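PDB 5ZRD: tyrosinase from Burkholderia thailandensis, which catalyses the copper-dependent ortho-hydroxylation of monophenols and the oxidation of the resulting catechols to quinones. Local coordinates for residues S246-T251 with S260-S265; V329-T334 with D338-I343; F152-A157 with A310-I315; V37-L42 with E102-S107. All coordinates share one frame; numbering follows the deposited sequence.

Contact 1: residues S246-T251 with S260-S265; sequences SAPNYT and SVWNSS
The side-chain amide of N249 stands over one face of the W262 indole and overlaps the outer part of its six-membered ring. Its amino end does the touching: N249 ND2 lies 3.5 Å from both W262 CH2 and W262 CZ3. The amide and ring planes are 74° apart, so the nitrogen meets the ring with the amide upright and not stacked flat. P248 adds an apolar touch beside it, its CG 4.1 Å from W262 CZ2, approaching the indole obliquely, the proline ring and the indole running in opposite senses.

N249 is the N-cap of helix 250-254, and its two amide ends have separate jobs. With CG turned between its own N and carbonyl carbon (chi1 62°), OD1 reaches the backbone N of V252, while ND2 is left pointing at W262 on the neighbouring helix 256-265. The contact thus ties the entry of one short helix to the flank of the next at the protein surface. V252 and V270 also pack on the indole, and V270 touches P248 as well. Next to W262, V261 packs on N345 of the second subunit.

Because the capping bond draws on OD1, it would tend to polarise the amide and leave ND2 somewhat more positive, which suits an amino group resting on an electron-rich ring. The attraction is probably weakly electrostatic, supplemented by dispersion.

Contact 2: residues V329-T334 with D338-I343; sequences VWQKQT and DRLDII
The W330 indole meets L340 at its edge, close to the ring plane. F253 stacks on the indole, and the H336 ring meets it with the planes about 10° apart. T334 OG1 is modelled over one face, but its position is less certain. The arrangement is a helix end covered by its own chain, since 315-334, a helix of the type 3 copper fold that carries the copper ligand H320, is followed by an irregular segment, 338-343, that passes across the side of its last turns.

L340 is the residue of that segment that makes the contact. Its CD2 lies 4.1 Å from W330 CZ3, a van der Waals touch between a methyl group and the benzo end of the indole, and the leucine branch slants past the indole. W330 extends there with CG anti to the backbone N (chi1 173°), which sends the six-membered ring toward the returning chain; its NE1 donates a hydrogen bond to A247 O. Y250 packs on both W330 and L340, widening the buried apolar patch.

The next residue, Q331, points toward 338-343. Its amide is gripped at both ends: OE1 accepts from R95, and NE2 donates to the carbonyls of H336 and I390. This fixes the rotation of the group and leaves Q331 NE2 4.4 Å from L340 CD2.

Contact 3: residues F152-A157 with A310-I315; sequences FVLPVA and AGMDPI
M312 sets its sulfur beside the F152 ring in an oblique Met-aromatic contact: SD is 5.5 Å from the ring centroid and 71° off the ring normal. The nearest ring atom, F152 CE2, lies 4.3 Å from M312 SD. A bend at chi2 (-60°) curls the thioether, and L154 crosses it at about a right angle, its CD2 lying 4.2 Å from M312 SD and just as far from M312 CG. F152 and L154 thus approach the sulfur from the same general side.

The backbone of 310-315 contributes too. The carbonyl oxygen of M312 comes within 3.5 Å of F152 CB, and P314 CD packs on the same carbon at 4.1 Å. F152 also meets F50 edge-to-face, and F51 touches both L154 and M312, so helix 50-57, which carries the copper ligand H57, lines this buried cluster. The M312 side chain is about 7 Å from that of H57 and about 12 Å from a copper ion.

Beyond M312 the chain turns into helix 315-334. D313 OD1 accepts from I315 N at 2.9 Å, a nearly straight capping bond (170°) that reaches the carboxylate from above its plane. R179 forms a salt bridge to the same oxygen, so this one oxygen has two partners, which would probably stabilise its negative charge.

Across the interface itself the forces are probably mainly dispersion, with at most a weak sulfur-aromatic term; directional polar bonding serves instead to anchor the turn of 310-315 beside it.

Contact 4: residues V37-L42 with E102-S107; sequences VGIQAL and EEALQS
Along 37-42, I39 is the residue that engages A104 and L105, packing the end of helix 27-41 against helix 90-108 in a buried helix-helix contact. The backbones come close, with the CA atoms of I39 and L105 6.3 Å apart.

I39 divides its branches between the two partners. With CG1 between the backbone N and the carbonyl carbon (chi1 67°), CD1 extends to L105 CD2 at 3.5 Å, two methyls meeting where the side chains cross. The other branch, CG2, lies 4.0 Å from A104 CB and rests against the backbone carbonyl of that residue. F50 and L101 also touch I39.

Q40 turns to a different side, donating through NE2 to the carbonyl of P148 while packing on F152 and P314. The helix ends before L42.

On the opposing helix, A104 O serves two neighbours. It lies 3.3 Å from I39 CG2 and accepts a hydrogen bond from the hydroxyl of S107, whose OG stands 2.7 Å away and 17° out of the carbonyl plane, with a C=O...OG angle of 138°.

Overall arrangement
The four contacts form two pairs in separate regions of the fold. Contacts 1 and 2 have centres about 14 Å apart and are joined directly by two probable hydrogen bonds, one between A247 and W330 and one between T251 OG1 and I343 N, 3.0 Å apart. Contacts 3 and 4, also about 14 Å apart between centres, meet through Q40, whose CG is 3.7 Å from F152 CD1. Between contacts 1 and 3 the centres are about 35 Å apart, on opposite sides of the chain's centre. Helix 315-334 leads from contact 3 to contact 2 and carries H320; contact 3 comes nearer the dicopper site, the M312 side chain being about 12 Å from a copper ion.

Contact 1: residues S246-T251 with S260-S265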
loop_
_atom_site.group_PDB
_atom_site.type_symbol
_atom_site.label_atom_id
_atom_site.label_comp_id
_atom_site.label_asym_id
_atom_site.label_seq_id
_atom_site.Cartn_x
_atom_site.Cartn_y
_atom_site.Cartn_z
ATOM N N SER A 246 13.231 -0.444 -44.917
ATOM C CA SER A 246 12.723 -1.695 -45.506
ATOM C C SER A 246 11.863 -2.472 -44.500
ATOM O O SER A 246 11.494 -3.612 -44.779
ATOM C CB SER A 246 13.865 -2.585 -45.985
ATOM O OG SER A 246 14.518 -2.039 -47.125
ATOM N N ALA A 247 11.625 -1.959 -43.313
ATOM C CA ALA A 247 10.843 -2.773 -42.374
ATOM C C ALA A 247 9.482 -3.075 -43.016
ATOM O O ALA A 247 8.903 -2.204 -43.593
ATOM C CB ALA A 247 10.704 -2.085 -41.042
ATOM N N PRO A 248 9.024 -4.335 -42.958
ATOM C CA PRO A 248 7.899 -4.752 -43.793
ATOM C C PRO A 248 6.508 -4.284 -43.352
ATOM O O PRO A 248 5.576 -4.398 -44.121
ATOM C CB PRO A 248 7.905 -6.295 -43.717
ATOM C CG PRO A 248 8.547 -6.600 -42.371
ATOM C CD PRO A 248 9.602 -5.507 -42.229
ATOM N N ASN A 249 6.319 -3.855 -42.121
ATOM C CA ASN A 249 4.996 -3.371 -41.717
ATOM C C ASN A 249 5.197 -2.328 -40.608
ATOM O O ASN A 249 6.266 -2.251 -40.022
ATOM C CB ASN A 249 4.085 -4.526 -41.287
ATOM C CG ASN A 249 4.594 -5.294 -40.079
ATOM O OD1 ASN A 249 4.676 -4.756 -38.971
ATOM N ND2 ASN A 249 4.901 -6.571 -40.263
ATOM N N TYR A 250 4.164 -1.566 -40.304
ATOM C CA TYR A 250 4.236 -0.487 -39.359
ATOM C C TYR A 250 4.512 -1.028 -37.947
ATOM O O TYR A 250 5.289 -0.458 -37.207
ATOM C CB TYR A 250 2.964 0.364 -39.348
ATOM C CG TYR A 250 3.033 1.411 -38.271
ATOM C CD1 TYR A 250 3.864 2.506 -38.400
ATOM C CD2 TYR A 250 2.360 1.253 -37.070
ATOM C CE1 TYR A 250 4.018 3.436 -37.377
ATOM C CE2 TYR A 250 2.504 2.165 -36.035
ATOM C CZ TYR A 250 3.334 3.262 -36.191
ATOM O OH TYR A 250 3.451 4.161 -35.176
ATOM N N THR A 251 3.896 -2.121 -37.569
ATOM C CA THR A 251 4.129 -2.631 -36.213
ATOM C C THR A 251 5.639 -2.792 -35.954
ATOM O O THR A 251 6.127 -2.275 -34.948
ATOM C CB THR A 251 3.316 -3.896 -35.933
ATOM O OG1 THR A 251 1.933 -3.595 -36.142
ATOM C CG2 THR A 251 3.498 -4.390 -34.517
ATOM N N SER A 260 11.899 -7.046 -32.126
ATOM C CA SER A 260 12.635 -8.136 -31.485
ATOM C C SER A 260 11.854 -9.451 -31.622
ATOM O O SER A 260 12.439 -10.518 -32.029
ATOM C CB SER A 260 12.954 -7.809 -30.053
ATOM O OG SER A 260 13.421 -8.951 -29.357
ATOM N N VAL A 261 10.560 -9.379 -31.327
ATOM C CA VAL A 261 9.726 -10.572 -31.355
ATOM C C VAL A 261 9.561 -11.033 -32.817
ATOM O O VAL A 261 9.635 -12.254 -33.138
ATOM C CB VAL A 261 8.379 -10.363 -30.626
ATOM C CG1 VAL A 261 7.475 -11.593 -30.710
ATOM C CG2 VAL A 261 8.595 -9.997 -29.164
ATOM N N TRP A 262 9.363 -10.084 -33.715
ATOM C CA TRP A 262 9.331 -10.402 -35.150
ATOM C C TRP A 262 10.628 -11.121 -35.558
ATOM O O TRP A 262 10.606 -12.116 -36.297
ATOM C CB TRP A 262 9.115 -9.133 -35.989
ATOM C CG TRP A 262 8.964 -9.394 -37.460
ATOM C CD1 TRP A 262 9.967 -9.508 -38.387
ATOM C CD2 TRP A 262 7.736 -9.550 -38.182
ATOM N NE1 TRP A 262 9.446 -9.749 -39.623
ATOM C CE2 TRP A 262 8.077 -9.759 -39.532
ATOM C CE3 TRP A 262 6.389 -9.511 -37.823
ATOM C CZ2 TRP A 262 7.115 -9.967 -40.524
ATOM C CZ3 TRP A 262 5.437 -9.725 -38.800
ATOM C CH2 TRP A 262 5.796 -9.936 -40.132
ATOM N N ASN A 263 11.763 -10.594 -35.118
ATOM C CA ASN A 263 13.052 -11.185 -35.467
ATOM C C ASN A 263 13.213 -12.582 -34.831
ATOM O O ASN A 263 14.029 -13.380 -35.307
ATOM C CB ASN A 263 14.181 -10.230 -35.081
ATOM C CG ASN A 263 14.294 -9.044 -36.022
ATOM O OD1 ASN A 263 13.791 -9.072 -37.149
ATOM N ND2 ASN A 263 14.997 -8.009 -35.601
ATOM N N SER A 264 12.494 -12.900 -33.746
ATOM C CA SER A 264 12.623 -14.245 -33.146
ATOM C C SER A 264 11.697 -15.249 -33.854
ATOM O O SER A 264 11.849 -16.417 -33.610
ATOM C CB SER A 264 12.375 -14.250 -31.641
ATOM O OG SER A 264 13.363 -13.508 -30.911
ATOM N N SER A 265 10.790 -14.815 -34.740
ATOM C CA SER A 265 9.715 -15.665 -35.289
ATOM C C SER A 265 9.663 -15.606 -36.820
ATOM O O SER A 265 8.744 -16.169 -37.394
ATOM C CB SER A 265 8.362 -15.274 -34.697
ATOM O OG SER A 265 8.017 -13.907 -34.959
#

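Contact 2: residues V329-T334 with D338-I343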
loop_
_atom_site.group_PDB
_atom_site.type_symbol
_atom_site.label_atom_id
_atom_site.label_comp_id
_atom_site.label_asym_id
_atom_site.label_seq_id
_atom_site.Cartn_x
_atom_site.Cartn_y
_atom_site.Cartn_z
ATOM N N VAL A 329 9.437 9.064 -44.955
ATOM C CA VAL A 329 10.035 8.358 -46.073
ATOM C C VAL A 329 9.574 6.899 -46.112
ATOM O O VAL A 329 9.316 6.408 -47.172
ATOM C CB VAL A 329 11.569 8.407 -46.040
ATOM C CG1 VAL A 329 12.167 7.425 -47.035
ATOM C CG2 VAL A 329 12.084 9.808 -46.313
ATOM N N TRP A 330 9.475 6.226 -44.967
ATOM C CA TRP A 330 9.067 4.861 -44.925
ATOM C C TRP A 330 7.606 4.790 -45.370
ATOM O O TRP A 330 7.226 3.842 -46.047
ATOM C CB TRP A 330 9.254 4.254 -43.523
ATOM C CG TRP A 330 8.685 2.873 -43.370
ATOM C CD1 TRP A 330 9.315 1.692 -43.621
ATOM C CD2 TRP A 330 7.346 2.530 -42.972
ATOM N NE1 TRP A 330 8.472 0.642 -43.384
ATOM C CE2 TRP A 330 7.258 1.128 -42.977
ATOM C CE3 TRP A 330 6.209 3.272 -42.636
ATOM C CZ2 TRP A 330 6.079 0.462 -42.677
ATOM C CZ3 TRP A 330 5.048 2.613 -42.294
ATOM C CH2 TRP A 330 4.979 1.224 -42.345
ATOM N N GLN A 331 6.809 5.759 -44.931
ATOM C CA GLN A 331 5.366 5.802 -45.304
ATOM C C GLN A 331 5.271 5.911 -46.820
ATOM O O GLN A 331 4.536 5.166 -47.408
ATOM C CB GLN A 331 4.628 6.966 -44.668
ATOM C CG GLN A 331 4.302 6.727 -43.206
ATOM C CD GLN A 331 3.642 7.907 -42.528
ATOM O OE1 GLN A 331 4.319 8.813 -42.041
ATOM N NE2 GLN A 331 2.316 7.876 -42.438
ATOM N N LYS A 332 6.127 6.737 -47.421
ATOM C CA LYS A 332 6.104 6.973 -48.896
ATOM C C LYS A 332 6.600 5.738 -49.659
ATOM O O LYS A 332 5.948 5.304 -50.598
ATOM C CB LYS A 332 6.994 8.156 -49.289
ATOM C CG LYS A 332 6.525 9.540 -48.844
ATOM C CD LYS A 332 6.567 10.613 -49.946
ATOM C CE LYS A 332 7.942 11.157 -50.303
ATOM N NZ LYS A 332 8.881 11.209 -49.146
ATOM N N GLN A 333 7.766 5.201 -49.263
ATOM C CA GLN A 333 8.379 4.086 -49.956
ATOM C C GLN A 333 7.535 2.820 -49.752
ATOM O O GLN A 333 7.722 1.909 -50.517
ATOM C CB GLN A 333 9.811 3.799 -49.495
ATOM C CG GLN A 333 10.841 4.874 -49.853
ATOM C CD GLN A 333 12.258 4.445 -49.524
ATOM O OE1 GLN A 333 12.481 3.326 -49.078
ATOM N NE2 GLN A 333 13.244 5.309 -49.763
ATOM N N THR A 334 6.624 2.718 -48.776
ATOM C CA THR A 334 5.980 1.426 -48.536
ATOM C C THR A 334 4.460 1.507 -48.698
ATOM O O THR A 334 3.795 0.518 -48.451
ATOM C CB THR A 334 6.250 0.826 -47.135
ATOM O OG1 THR A 334 5.640 1.633 -46.120
ATOM C CG2 THR A 334 7.720 0.612 -46.842
ATOM N N ASP A 338 -1.234 7.131 -46.093
ATOM C CA ASP A 338 -2.621 7.416 -45.640
ATOM C C ASP A 338 -3.261 6.357 -44.782
ATOM O O ASP A 338 -4.384 6.501 -44.344
ATOM C CB ASP A 338 -3.527 7.736 -46.832
ATOM C CG ASP A 338 -3.106 8.985 -47.567
ATOM O OD1 ASP A 338 -3.500 10.083 -47.120
ATOM O OD2 ASP A 338 -2.344 8.903 -48.552
ATOM N N ARG A 339 -2.573 5.278 -44.515
ATOM C CA ARG A 339 -3.125 4.292 -43.615
ATOM C C ARG A 339 -1.967 3.586 -42.921
ATOM O O ARG A 339 -0.881 3.409 -43.486
ATOM C CB ARG A 339 -4.026 3.275 -44.319
ATOM C CG ARG A 339 -3.431 2.652 -45.574
ATOM C CD ARG A 339 -4.474 1.788 -46.268
ATOM N NE ARG A 339 -3.902 0.754 -47.133
ATOM C CZ ARG A 339 -4.595 -0.248 -47.689
ATOM N NH1 ARG A 339 -4.003 -1.075 -48.537
ATOM N NH2 ARG A 339 -5.878 -0.413 -47.408
ATOM N N LEU A 340 -2.249 3.236 -41.686
ATOM C CA LEU A 340 -1.389 2.427 -40.878
ATOM C C LEU A 340 -2.253 1.295 -40.334
ATOM O O LEU A 340 -3.469 1.443 -40.215
ATOM C CB LEU A 340 -0.791 3.274 -39.745
ATOM C CG LEU A 340 0.163 4.386 -40.177
ATOM C CD1 LEU A 340 0.600 5.208 -38.974
ATOM C CD2 LEU A 340 1.388 3.821 -40.874
ATOM N N ASP A 341 -1.621 0.190 -40.015
ATOM C CA ASP A 341 -2.283 -0.848 -39.280
ATOM C C ASP A 341 -1.284 -1.315 -38.221
ATOM O O ASP A 341 -0.090 -1.162 -38.366
ATOM C CB ASP A 341 -2.688 -1.981 -40.230
ATOM C CG ASP A 341 -1.536 -2.433 -41.127
ATOM O OD1 ASP A 341 -1.295 -1.807 -42.184
ATOM O OD2 ASP A 341 -0.861 -3.406 -40.782
ATOM N N ILE A 342 -1.835 -1.885 -37.168
ATOM C CA ILE A 342 -1.151 -2.399 -36.045
ATOM C C ILE A 342 -1.661 -3.816 -35.810
ATOM O O ILE A 342 -2.846 -4.046 -35.857
ATOM C CB ILE A 342 -1.410 -1.445 -34.866
ATOM C CG1 ILE A 342 -0.679 -0.125 -35.137
ATOM C CG2 ILE A 342 -1.031 -2.056 -33.518
ATOM C CD1 ILE A 342 -0.560 0.770 -33.956
ATOM N N ILE A 343 -0.766 -4.776 -35.614
ATOM C CA ILE A 343 -1.190 -6.146 -35.316
ATOM C C ILE A 343 -1.740 -6.206 -33.902
ATOM O O ILE A 343 -0.990 -6.006 -32.960
ATOM C CB ILE A 343 -0.007 -7.103 -35.474
ATOM C CG1 ILE A 343 0.424 -7.182 -36.939
ATOM C CG2 ILE A 343 -0.320 -8.459 -34.870
ATOM C CD1 ILE A 343 1.876 -7.582 -37.113
#

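Contact 3: residues F152-A157 with A310-I315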
loop_
_atom_site.group_PDB
_atom_site.type_symbol
_atom_site.label_atom_id
_atom_site.label_comp_id
_atom_site.label_asym_id
_atom_site.label_seq_id
_atom_site.Cartn_x
_atom_site.Cartn_y
_atom_site.Cartn_z
ATOM N N PHE A 152 20.376 24.314 -22.774
ATOM C CA PHE A 152 19.279 25.056 -22.147
ATOM C C PHE A 152 19.490 25.023 -20.641
ATOM O O PHE A 152 19.933 24.028 -20.097
ATOM C CB PHE A 152 17.937 24.469 -22.565
ATOM C CG PHE A 152 16.721 24.959 -21.822
ATOM C CD1 PHE A 152 16.227 26.237 -22.038
ATOM C CD2 PHE A 152 16.018 24.110 -20.984
ATOM C CE1 PHE A 152 15.081 26.673 -21.403
ATOM C CE2 PHE A 152 14.859 24.541 -20.364
ATOM C CZ PHE A 152 14.396 25.821 -20.566
ATOM N N VAL A 153 19.252 26.173 -20.045
ATOM C CA VAL A 153 19.424 26.422 -18.636
ATOM C C VAL A 153 18.024 26.307 -18.035
ATOM O O VAL A 153 17.088 26.927 -18.519
ATOM C CB VAL A 153 20.027 27.831 -18.389
ATOM C CG1 VAL A 153 20.229 28.121 -16.913
ATOM C CG2 VAL A 153 21.341 28.054 -19.140
ATOM N N LEU A 154 17.880 25.542 -16.984
ATOM C CA LEU A 154 16.587 25.311 -16.413
ATOM C C LEU A 154 16.143 26.571 -15.650
ATOM O O LEU A 154 16.901 27.072 -14.846
ATOM C CB LEU A 154 16.702 24.102 -15.486
ATOM C CG LEU A 154 16.979 22.761 -16.169
ATOM C CD1 LEU A 154 17.100 21.648 -15.140
ATOM C CD2 LEU A 154 15.885 22.434 -17.168
ATOM N N PRO A 155 14.919 27.083 -15.911
ATOM C CA PRO A 155 14.404 28.265 -15.170
ATOM C C PRO A 155 13.957 27.971 -13.727
ATOM O O PRO A 155 13.942 28.871 -12.892
ATOM C CB PRO A 155 13.174 28.709 -15.977
ATOM C CG PRO A 155 12.680 27.425 -16.594
ATOM C CD PRO A 155 13.961 26.711 -16.976
ATOM N N VAL A 156 13.531 26.731 -13.482
ATOM C CA VAL A 156 13.198 26.225 -12.174
ATOM C C VAL A 156 13.835 24.851 -12.073
ATOM O O VAL A 156 14.288 24.309 -13.082
ATOM C CB VAL A 156 11.683 26.109 -11.939
ATOM C CG1 VAL A 156 11.009 27.469 -11.952
ATOM C CG2 VAL A 156 11.041 25.189 -12.953
ATOM N N ALA A 157 13.810 24.305 -10.870
ATOM C CA ALA A 157 14.439 23.031 -10.614
ATOM C C ALA A 157 13.494 21.903 -11.032
ATOM O O ALA A 157 12.302 22.021 -10.979
ATOM C CB ALA A 157 14.815 22.910 -9.156
ATOM N N ALA A 310 16.302 14.085 -21.648
ATOM C CA ALA A 310 16.726 14.330 -23.047
ATOM C C ALA A 310 15.906 15.446 -23.693
ATOM O O ALA A 310 16.393 16.181 -24.538
ATOM C CB ALA A 310 16.562 13.072 -23.842
ATOM N N GLY A 311 14.635 15.536 -23.342
ATOM C CA GLY A 311 13.774 16.563 -23.962
ATOM C C GLY A 311 14.194 17.986 -23.604
ATOM O O GLY A 311 13.734 18.914 -24.249
ATOM N N MET A 312 15.068 18.175 -22.606
ATOM C CA MET A 312 15.483 19.538 -22.221
ATOM C C MET A 312 16.647 19.984 -23.095
ATOM O O MET A 312 17.004 21.130 -23.048
ATOM C CB MET A 312 15.924 19.626 -20.761
ATOM C CG MET A 312 14.833 19.334 -19.762
ATOM S SD MET A 312 13.442 20.480 -19.913
ATOM C CE MET A 312 12.295 19.830 -18.707
ATOM N N ASP A 313 17.242 19.100 -23.872
ATOM C CA ASP A 313 18.296 19.518 -24.792
ATOM C C ASP A 313 17.690 19.860 -26.155
ATOM O O ASP A 313 17.148 18.990 -26.800
ATOM C CB ASP A 313 19.323 18.426 -24.958
ATOM C CG ASP A 313 20.498 18.847 -25.807
ATOM O OD1 ASP A 313 20.354 19.746 -26.704
ATOM O OD2 ASP A 313 21.578 18.267 -25.528
ATOM N N PRO A 314 17.826 21.109 -26.615
ATOM C CA PRO A 314 17.236 21.544 -27.902
ATOM C C PRO A 314 17.514 20.592 -29.074
ATOM O O PRO A 314 16.653 20.524 -29.988
ATOM C CB PRO A 314 17.860 22.919 -28.175
ATOM C CG PRO A 314 18.141 23.465 -26.789
ATOM C CD PRO A 314 18.534 22.248 -25.986
ATOM N N ILE A 315 18.656 19.869 -29.038
ATOM C CA ILE A 315 19.043 18.986 -30.134
ATOM C C ILE A 315 18.052 17.829 -30.208
ATOM O O ILE A 315 17.919 17.196 -31.265
ATOM C CB ILE A 315 20.490 18.446 -30.021
ATOM C CG1 ILE A 315 21.015 17.968 -31.369
ATOM C CG2 ILE A 315 20.629 17.321 -29.023
ATOM C CD1 ILE A 315 22.530 17.862 -31.407
#

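Contact 4: residues V37-L42 with E102-S107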
loop_
_atom_site.group_PDB
_atom_site.type_symbol
_atom_site.label_atom_id
_atom_site.label_comp_id
_atom_site.label_asym_id
_atom_site.label_seq_id
_atom_site.Cartn_x
_atom_site.Cartn_y
_atom_site.Cartn_z
ATOM N N VAL A 37 14.788 31.436 -29.127
ATOM C CA VAL A 37 14.989 32.413 -28.029
ATOM C C VAL A 37 13.632 32.700 -27.367
ATOM O O VAL A 37 13.464 32.595 -26.153
ATOM C CB VAL A 37 15.679 33.698 -28.533
ATOM C CG1 VAL A 37 15.745 34.754 -27.438
ATOM C CG2 VAL A 37 17.075 33.413 -29.074
ATOM N N GLY A 38 12.624 32.966 -28.177
ATOM C CA GLY A 38 11.310 33.297 -27.630
ATOM C C GLY A 38 10.698 32.195 -26.783
ATOM O O GLY A 38 10.165 32.474 -25.700
ATOM N N ILE A 39 10.730 30.937 -27.241
ATOM C CA ILE A 39 10.073 29.852 -26.435
ATOM C C ILE A 39 10.901 29.576 -25.178
ATOM O O ILE A 39 10.352 29.196 -24.143
ATOM C CB ILE A 39 9.764 28.571 -27.253
ATOM C CG1 ILE A 39 11.005 27.805 -27.727
ATOM C CG2 ILE A 39 8.831 28.880 -28.426
ATOM C CD1 ILE A 39 10.719 26.340 -28.093
ATOM N N GLN A 40 12.209 29.810 -25.241
ATOM C CA GLN A 40 13.058 29.630 -24.044
ATOM C C GLN A 40 12.757 30.732 -23.020
ATOM O O GLN A 40 12.959 30.501 -21.844
ATOM C CB GLN A 40 14.539 29.553 -24.433
ATOM C CG GLN A 40 14.905 28.167 -24.939
ATOM C CD GLN A 40 16.320 27.934 -25.401
ATOM O OE1 GLN A 40 17.205 28.783 -25.287
ATOM N NE2 GLN A 40 16.534 26.742 -25.939
ATOM N N ALA A 41 12.215 31.889 -23.436
ATOM C CA ALA A 41 12.037 32.997 -22.488
ATOM C C ALA A 41 10.607 33.014 -21.951
ATOM O O ALA A 41 10.308 33.796 -21.081
ATOM C CB ALA A 41 12.377 34.307 -23.140
ATOM N N LEU A 42 9.713 32.171 -22.436
ATOM C CA LEU A 42 8.387 32.187 -21.843
ATOM C C LEU A 42 8.468 31.604 -20.436
ATOM O O LEU A 42 9.258 30.760 -20.201
ATOM C CB LEU A 42 7.413 31.404 -22.730
ATOM C CG LEU A 42 7.005 32.144 -24.004
ATOM C CD1 LEU A 42 6.454 31.183 -25.050
ATOM C CD2 LEU A 42 5.995 33.256 -23.686
ATOM N N GLU A 102 6.829 22.855 -32.592
ATOM C CA GLU A 102 6.804 23.736 -33.741
ATOM C C GLU A 102 5.621 24.715 -33.613
ATOM O O GLU A 102 5.754 25.842 -34.036
ATOM C CB GLU A 102 6.700 22.890 -35.003
ATOM C CG GLU A 102 6.915 23.665 -36.285
ATOM C CD GLU A 102 6.672 22.845 -37.534
ATOM O OE1 GLU A 102 5.580 22.169 -37.605
ATOM O OE2 GLU A 102 7.552 22.904 -38.444
ATOM N N GLU A 103 4.485 24.314 -33.036
ATOM C CA GLU A 103 3.339 25.265 -32.854
ATOM C C GLU A 103 3.777 26.399 -31.916
ATOM O O GLU A 103 3.448 27.555 -32.155
ATOM C CB GLU A 103 2.082 24.591 -32.282
ATOM C CG GLU A 103 1.149 24.027 -33.343
ATOM C CD GLU A 103 -0.204 23.526 -32.839
ATOM O OE1 GLU A 103 -0.320 23.246 -31.630
ATOM O OE2 GLU A 103 -1.140 23.419 -33.663
ATOM N N ALA A 104 4.550 26.047 -30.885
ATOM C CA ALA A 104 5.163 26.990 -29.945
ATOM C C ALA A 104 6.177 27.894 -30.644
ATOM O O ALA A 104 6.193 29.084 -30.374
ATOM C CB ALA A 104 5.827 26.240 -28.828
ATOM N N LEU A 105 7.031 27.374 -31.505
ATOM C CA LEU A 105 7.965 28.273 -32.162
ATOM C C LEU A 105 7.165 29.315 -32.972
ATOM O O LEU A 105 7.606 30.460 -33.135
ATOM C CB LEU A 105 8.934 27.519 -33.080
ATOM C CG LEU A 105 9.903 26.530 -32.439
ATOM C CD1 LEU A 105 10.668 25.807 -33.530
ATOM C CD2 LEU A 105 10.899 27.206 -31.507
ATOM N N GLN A 106 6.001 28.909 -33.471
ATOM C CA GLN A 106 5.228 29.699 -34.442
ATOM C C GLN A 106 4.501 30.860 -33.740
ATOM O O GLN A 106 4.210 31.897 -34.357
ATOM C CB GLN A 106 4.239 28.799 -35.187
ATOM C CG GLN A 106 4.813 28.161 -36.445
ATOM C CD GLN A 106 3.878 27.157 -37.084
ATOM O OE1 GLN A 106 2.791 26.869 -36.573
ATOM N NE2 GLN A 106 4.304 26.600 -38.208
ATOM N N SER A 107 4.239 30.671 -32.455
ATOM C CA SER A 107 3.705 31.687 -31.570
ATOM C C SER A 107 4.700 32.838 -31.365
ATOM O O SER A 107 4.274 33.893 -30.973
ATOM C CB SER A 107 3.325 31.111 -30.238
ATOM O OG SER A 107 4.491 30.971 -29.444
#